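Local coordinates for uncharacterized peroxidase-related protein (PDB 2PFX) that is uncharacterized but, as a peroxidase-related member of the AhpD-like carboxymuconolactone decarboxylase family, probably acts as an oxidoreductase, at residues Tyr44-Asn47 against Val48-Asn52; Pro104-Gly107 against Glu108-Met112; Glu74-Ala77 against Val78-Ser82. One frame throughout, in Å; residues are numbered along the deposited sequence.

Contact 1: Tyr44-Asn47 against Val48-Asn52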
loop_
_atom_site.group_PDB
_atom_site.type_symbol
_atom_site.label_atom_id
_atom_site.label_comp_id
_atom_site.label_asym_id
_atom_site.label_seq_id
_atom_site.Cartn_x
_atom_site.Cartn_y
_atom_site.Cartn_z
ATOM N N TYR A 44 -19.535 21.886 -15.009
ATOM C CA TYR A 44 -20.169 21.156 -16.096
ATOM C C TYR A 44 -20.946 22.057 -17.039
ATOM O O TYR A 44 -21.306 21.623 -18.144
ATOM C CB TYR A 44 -21.128 20.083 -15.552
ATOM C CG TYR A 44 -20.377 18.851 -15.089
ATOM C CD1 TYR A 44 -19.909 18.774 -13.788
ATOM C CD2 TYR A 44 -20.128 17.792 -15.946
ATOM C CE1 TYR A 44 -19.215 17.654 -13.367
ATOM C CE2 TYR A 44 -19.445 16.667 -15.534
ATOM C CZ TYR A 44 -18.996 16.612 -14.241
ATOM O OH TYR A 44 -18.313 15.503 -13.810
ATOM N N ALA A 45 -21.188 23.279 -16.578
ATOM C CA ALA A 45 -22.049 24.206 -17.308
ATOM C C ALA A 45 -21.508 24.719 -18.629
ATOM O O ALA A 45 -22.231 25.418 -19.356
ATOM C CB ALA A 45 -22.406 25.370 -16.383
ATOM N N PHE A 46 -20.284 24.410 -19.024
ATOM C CA PHE A 46 -19.849 24.791 -20.365
ATOM C C PHE A 46 -20.593 24.034 -21.452
ATOM O O PHE A 46 -20.595 24.414 -22.627
ATOM C CB PHE A 46 -18.335 24.580 -20.535
ATOM C CG PHE A 46 -17.897 23.129 -20.604
ATOM C CD1 PHE A 46 -17.672 22.446 -19.416
ATOM C CD2 PHE A 46 -17.705 22.478 -21.806
ATOM C CE1 PHE A 46 -17.273 21.126 -19.448
ATOM C CE2 PHE A 46 -17.319 21.148 -21.842
ATOM C CZ PHE A 46 -17.109 20.474 -20.651
ATOM N N ASN A 47 -21.240 22.930 -21.070
ATOM C CA ASN A 47 -21.981 22.112 -22.036
ATOM C C ASN A 47 -23.259 21.587 -21.389
ATOM O O ASN A 47 -23.208 20.795 -20.443
ATOM C CB ASN A 47 -21.089 20.976 -22.492
ATOM C CG ASN A 47 -21.723 20.046 -23.496
ATOM O OD1 ASN A 47 -22.836 19.565 -23.275
ATOM N ND2 ASN A 47 -20.991 19.787 -24.571
ATOM N N VAL A 48 -24.431 22.030 -21.849
ATOM C CA VAL A 48 -25.613 21.712 -21.049
ATOM C C VAL A 48 -25.946 20.225 -21.054
ATOM O O VAL A 48 -26.565 19.688 -20.150
ATOM C CB VAL A 48 -26.784 22.605 -21.508
ATOM C CG1 VAL A 48 -27.170 22.395 -22.963
ATOM C CG2 VAL A 48 -27.928 22.366 -20.535
ATOM N N GLU A 49 -25.552 19.515 -22.102
ATOM C CA GLU A 49 -25.764 18.077 -22.168
ATOM C C GLU A 49 -25.005 17.380 -21.044
ATOM O O GLU A 49 -25.480 16.452 -20.401
ATOM C CB GLU A 49 -25.289 17.495 -23.484
ATOM C CG GLU A 49 -26.192 17.687 -24.682
ATOM C CD GLU A 49 -26.859 19.051 -24.750
ATOM O OE1 GLU A 49 -27.758 19.291 -23.917
ATOM O OE2 GLU A 49 -26.485 19.872 -25.618
ATOM N N LYS A 50 -23.778 17.839 -20.818
ATOM C CA LYS A 50 -22.968 17.280 -19.754
ATOM C C LYS A 50 -23.549 17.608 -18.396
ATOM O O LYS A 50 -23.624 16.763 -17.504
ATOM C CB LYS A 50 -21.536 17.803 -19.903
ATOM C CG LYS A 50 -20.875 17.309 -21.197
ATOM C CD LYS A 50 -19.367 17.468 -21.171
ATOM C CE LYS A 50 -18.747 16.942 -22.466
ATOM N NZ LYS A 50 -18.783 15.452 -22.539
ATOM N N LEU A 51 -23.992 18.835 -18.221
ATOM C CA LEU A 51 -24.610 19.270 -16.960
ATOM C C LEU A 51 -25.868 18.475 -16.672
ATOM O O LEU A 51 -26.193 18.045 -15.574
ATOM C CB LEU A 51 -24.955 20.754 -17.057
ATOM C CG LEU A 51 -25.759 21.365 -15.908
ATOM C CD1 LEU A 51 -24.950 21.351 -14.614
ATOM C CD2 LEU A 51 -26.196 22.763 -16.289
ATOM N N ASN A 52 -26.659 18.269 -17.725
ATOM C CA ASN A 52 -27.874 17.478 -17.641
ATOM C C ASN A 52 -27.613 16.047 -17.187
ATOM O O ASN A 52 -28.335 15.488 -16.355
ATOM C CB ASN A 52 -28.554 17.483 -19.003
ATOM C CG ASN A 52 -29.288 18.781 -19.279
ATOM O OD1 ASN A 52 -29.512 19.611 -18.402
ATOM N ND2 ASN A 52 -29.666 18.909 -20.543
#

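Contact 2: Pro104-Gly107 against Glu108-Met112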
loop_
_atom_site.group_PDB
_atom_site.type_symbol
_atom_site.label_atom_id
_atom_site.label_comp_id
_atom_site.label_asym_id
_atom_site.label_seq_id
_atom_site.Cartn_x
_atom_site.Cartn_y
_atom_site.Cartn_z
ATOM N N PRO A 104 -22.877 18.997 13.982
ATOM C CA PRO A 104 -21.576 19.335 13.397
ATOM C C PRO A 104 -20.514 18.297 13.711
ATOM O O PRO A 104 -19.694 18.050 12.809
ATOM C CB PRO A 104 -21.264 20.682 14.045
ATOM C CG PRO A 104 -22.621 21.297 14.218
ATOM C CD PRO A 104 -23.437 20.132 14.749
ATOM N N GLN A 105 -20.545 17.723 14.922
ATOM C CA GLN A 105 -19.527 16.749 15.298
ATOM C C GLN A 105 -19.578 15.493 14.442
ATOM O O GLN A 105 -18.549 14.878 14.160
ATOM C CB GLN A 105 -19.650 16.351 16.781
ATOM C CG GLN A 105 -18.385 15.675 17.282
ATOM C CD GLN A 105 -18.611 14.714 18.424
ATOM O OE1 GLN A 105 -19.730 14.294 18.704
ATOM N NE2 GLN A 105 -17.524 14.356 19.098
ATOM N N LEU A 106 -20.775 15.097 14.028
ATOM C CA LEU A 106 -20.865 13.927 13.157
ATOM C C LEU A 106 -20.184 14.213 11.818
ATOM O O LEU A 106 -19.452 13.364 11.306
ATOM C CB LEU A 106 -22.312 13.525 12.894
ATOM C CG LEU A 106 -22.535 12.340 11.950
ATOM C CD1 LEU A 106 -21.982 11.083 12.597
ATOM C CD2 LEU A 106 -24.004 12.208 11.581
ATOM N N GLY A 107 -20.422 15.409 11.271
ATOM C CA GLY A 107 -19.719 15.733 10.021
ATOM C C GLY A 107 -18.218 15.666 10.152
ATOM O O GLY A 107 -17.551 15.190 9.231
ATOM N N GLU A 108 -17.716 16.121 11.307
ATOM C CA GLU A 108 -16.261 16.156 11.456
ATOM C C GLU A 108 -15.697 14.766 11.574
ATOM O O GLU A 108 -14.656 14.414 11.020
ATOM C CB GLU A 108 -15.900 17.023 12.667
ATOM C CG GLU A 108 -16.347 18.463 12.492
ATOM C CD GLU A 108 -15.542 19.135 11.399
ATOM O OE1 GLU A 108 -14.346 19.379 11.688
ATOM O OE2 GLU A 108 -16.058 19.417 10.297
HETATM N N MSE A 109 -16.416 13.956 12.337
HETATM C CA MSE A 109 -16.028 12.567 12.515
HETATM C C MSE A 109 -15.951 11.844 11.186
HETATM O O MSE A 109 -15.008 11.104 10.954
HETATM C CB MSE A 109 -17.001 11.839 13.457
HETATM C CG MSE A 109 -16.862 12.236 14.912
HETATM SE SE MSE A 109 -18.379 11.537 15.911
HETATM C CE MSE A 109 -17.398 11.454 17.560
ATOM N N LEU A 110 -16.917 12.029 10.295
ATOM C CA LEU A 110 -16.925 11.293 9.035
ATOM C C LEU A 110 -15.833 11.822 8.110
ATOM O O LEU A 110 -15.251 11.080 7.336
ATOM C CB LEU A 110 -18.297 11.371 8.369
ATOM C CG LEU A 110 -19.486 10.817 9.159
ATOM C CD1 LEU A 110 -20.747 10.706 8.310
ATOM C CD2 LEU A 110 -19.213 9.443 9.750
ATOM N N VAL A 111 -15.583 13.132 8.245
ATOM C CA VAL A 111 -14.548 13.735 7.399
ATOM C C VAL A 111 -13.176 13.198 7.785
ATOM O O VAL A 111 -12.316 12.916 6.939
ATOM C CB VAL A 111 -14.613 15.265 7.522
ATOM C CG1 VAL A 111 -13.310 15.912 7.076
ATOM C CG2 VAL A 111 -15.778 15.794 6.703
HETATM N N MSE A 112 -12.958 13.028 9.088
HETATM C CA MSE A 112 -11.672 12.682 9.657
HETATM C C MSE A 112 -11.411 11.211 9.878
HETATM O O MSE A 112 -10.390 10.656 9.461
HETATM C CB MSE A 112 -11.525 13.407 11.011
HETATM C CG MSE A 112 -11.562 14.938 10.844
HETATM SE SE MSE A 112 -11.715 15.793 12.536
HETATM C CE MSE A 112 -11.427 17.592 11.931
#

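Contact 3: Glu74-Ala77 against Val78-Ser82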
loop_
_atom_site.group_PDB
_atom_site.type_symbol
_atom_site.label_atom_id
_atom_site.label_comp_id
_atom_site.label_asym_id
_atom_site.label_seq_id
_atom_site.Cartn_x
_atom_site.Cartn_y
_atom_site.Cartn_z
ATOM N N GLU A 74 -25.534 10.964 2.192
ATOM C CA GLU A 74 -24.504 11.991 2.408
ATOM C C GLU A 74 -23.374 11.453 3.279
ATOM O O GLU A 74 -22.219 11.833 3.083
ATOM C CB GLU A 74 -25.093 13.234 3.053
ATOM C CG GLU A 74 -25.875 14.140 2.136
ATOM C CD GLU A 74 -25.080 14.726 0.981
ATOM O OE1 GLU A 74 -23.847 14.541 0.932
ATOM O OE2 GLU A 74 -25.729 15.379 0.126
HETATM N N MSE A 75 -23.696 10.587 4.234
HETATM C CA MSE A 75 -22.665 9.986 5.077
HETATM C C MSE A 75 -21.725 9.123 4.252
HETATM O O MSE A 75 -20.512 9.090 4.429
HETATM C CB MSE A 75 -23.357 9.190 6.202
HETATM C CG MSE A 75 -24.028 10.099 7.222
HETATM SE SE MSE A 75 -25.114 9.018 8.426
HETATM C CE MSE A 75 -23.588 8.652 9.515
ATOM N N ILE A 76 -22.284 8.393 3.300
ATOM C CA ILE A 76 -21.496 7.553 2.429
ATOM C C ILE A 76 -20.557 8.450 1.638
ATOM O O ILE A 76 -19.368 8.199 1.504
ATOM C CB ILE A 76 -22.372 6.731 1.473
ATOM C CG1 ILE A 76 -23.103 5.561 2.131
ATOM C CG2 ILE A 76 -21.571 6.195 0.299
ATOM C CD1 ILE A 76 -24.200 4.953 1.257
ATOM N N ALA A 77 -21.156 9.536 1.145
ATOM C CA ALA A 77 -20.359 10.448 0.322
ATOM C C ALA A 77 -19.102 10.938 1.020
ATOM O O ALA A 77 -18.009 10.994 0.456
ATOM C CB ALA A 77 -21.227 11.635 -0.069
ATOM N N VAL A 78 -19.280 11.337 2.270
ATOM C CA VAL A 78 -18.159 11.871 3.053
ATOM C C VAL A 78 -17.127 10.826 3.392
ATOM O O VAL A 78 -15.927 11.079 3.402
ATOM C CB VAL A 78 -18.670 12.520 4.353
ATOM C CG1 VAL A 78 -17.504 12.989 5.222
ATOM C CG2 VAL A 78 -19.574 13.680 4.005
ATOM N N VAL A 79 -17.565 9.612 3.708
ATOM C CA VAL A 79 -16.589 8.559 4.003
ATOM C C VAL A 79 -15.781 8.239 2.758
ATOM O O VAL A 79 -14.539 8.137 2.786
ATOM C CB VAL A 79 -17.319 7.336 4.571
ATOM C CG1 VAL A 79 -16.437 6.100 4.551
ATOM C CG2 VAL A 79 -17.810 7.660 5.975
ATOM N N VAL A 80 -16.418 8.087 1.612
ATOM C CA VAL A 80 -15.687 7.910 0.347
ATOM C C VAL A 80 -14.710 9.059 0.155
ATOM O O VAL A 80 -13.527 8.826 -0.095
ATOM C CB VAL A 80 -16.637 7.778 -0.856
ATOM C CG1 VAL A 80 -15.856 7.630 -2.157
ATOM C CG2 VAL A 80 -17.560 6.577 -0.669
ATOM N N SER A 81 -15.173 10.303 0.278
ATOM C CA SER A 81 -14.325 11.464 0.074
ATOM C C SER A 81 -13.144 11.555 1.012
ATOM O O SER A 81 -12.092 12.078 0.695
ATOM C CB SER A 81 -15.147 12.738 0.304
ATOM O OG SER A 81 -16.293 12.727 -0.508
ATOM N N SER A 82 -13.364 11.079 2.246
ATOM C CA SER A 82 -12.288 11.108 3.222
ATOM C C SER A 82 -11.181 10.157 2.791
ATOM O O SER A 82 -9.987 10.457 2.860
ATOM C CB SER A 82 -12.832 10.731 4.607
ATOM O OG SER A 82 -11.806 10.746 5.582
#

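Contact 1: Tyr44-Asn47 against Val48-Asn52
Asn47 and Lys50 meet where helix 48-63 begins, a worked example of how an asparagine starts a helix. Two hydrogen bonds carry the cap. Asn47 occupies the N-cap position, and its OD1 accepts from Lys50 N at 3.1 Å, the classic side-chain cap three residues on. The amide is brought over the first turn because CG lies anti to the backbone N (chi1 -180°), beside the carbonyl carbon. The donor stands above the plane of the amide carbonyl, 41° out of it. The main-chain carbonyl of the same residue takes the next amide, Leu51 N to Asn47 O at 3.1 Å, in a straighter bond.

Apolar contacts surround this polar pair. Tyr44, which opens the type I turn ending at Asn47, sets its CB 4.1 Å from Leu51 CD1. The lysine chain passes over the face of the asparagine amide, its CG 3.7 Å from Asn47 CG, and reaches the ring of Phe46, whose CZ is 3.8 Å from Lys50 CD.

Lys50 NZ goes on to a salt bridge with Asp60 of the second subunit, where Tyr44 OH is hydrogen-bonded to Asn163 and the rings of Tyr44 and Phe46 pack edge-to-face with Trp159. The chemistry thus implies a double role, in which a capped helix start also presents aromatic and charged groups to a subunit interface.

Contact 2: Pro104-Gly107 against Glu108-Met112
Pro104 opens helix 104-112, and its carbonyl oxygen accepts Glu108 N at 3.1 Å. The same oxygen is brushed by the glutamate side chain, whose CG lies beside its own backbone N (chi1 -62°) and is thereby set 3.4 Å from Pro104 O. Its carboxylate goes on to a salt bridge with Arg191.

Gln105 comes next and meets the selenomethionine Met109 at both its carbonyl and its side-chain amide. The carbonyl accepts Met109 N at 3.0 Å, while Met109 CG packs 3.2 Å from Gln105 O. Farther out the two long side chains cross at a slant, and the terminal methyl of the selenomethionine meets the amide group, with Met109 CE 3.6 Å from Gln105 CD. Gln105 was deposited in two conformers, so this outer touch is doubtful.

Leu106 repeats the pattern with Leu110, the amide bond at 3.0 Å between Leu110 N and Leu106 O being joined by an apolar touch, Leu106 CD1 to Leu110 CG at 4.3 Å. Gly107 meets its partner through its backbone: Gly107 O accepts Val111 N, and Val111 CG2 comes within 3.1 Å of that same Gly107 O.

Each carbonyl of 104-107 is therefore paired with an amide and screened by aliphatic carbon, whereas those of Val111 and Met112, at the helix end, turn to Ser82 and to Lys85 of the third subunit.

Contact 3: Glu74-Ala77 against Val78-Ser82
Ser81 turns its hydroxyl back along helix 70-84 because OG lies beside its own backbone N, anti to the carbonyl carbon (chi1 -54°), a setting that carries it to the carbonyl of Ala77. Val78, Val79 and Val80 put CG2 in the same place, since each has CG1 anti to the backbone N; a methyl thus stands where the serine has its hydroxyl, over the carbonyl four residues earlier.

The serine makes the distinctive grip. Ser81 OG donates to Ala77 O at 2.6 Å, and Ser81 N donates to the same oxygen at 2.9 Å. The two donors arrive from opposite faces of the carbonyl plane, the hydroxyl 37° out of it, and thus one buried oxygen holds two bonds. With an alanine here the hydroxyl's grip goes, and the buried carbonyl of Ala77 would probably be less firmly fixed, held from this residue by the amide on one face alone.

The valines instead lay a methyl on the carbonyl four residues earlier. Val78 CG2 stands 3.4 Å from Glu74 O, and Val80 CG2 stands 3.3 Å from Ile76 O. The latter carbonyl takes Val80 N in a nearly straight bond, with an N-H...O angle of 176°. Alongside it, Ile76 and Val80 point the same way, their CG2 atoms touching at 4.1 Å.

This is a central helix, packed by others on several flanks. Ile76, Ala77 and Val80 lie against helix 155-178, and Val79 against Leu127 of helix 121-136. Ser81 meets Cys89 and Leu90 of helix 87-101, where Glu74 OE1 is hydrogen-bonded to His93, while Met75 and Val78 pack on helix 104-112.

Contact 3 is the core member of the three, its centre about 7 Å from that of the chain, whereas contact 1 is only partly buried and lies about 18 Å out. Contact 2, also buried, stands across the chain's centre from contact 1. Contacts 2 and 3 touch directly: helices 104-112 and 70-84 are joined by a probable hydrogen bond, Val111 O to Ser82 OG at 2.6 Å, and by Leu110 packing on Met75. Contact 1 caps a helix start; the other two share the backbone pattern of helical turns, contact 3 adding serine hydroxyl and valine methyls, contact 2 a glutamine-selenomethionine crossing and a glutamate turned to Arg191.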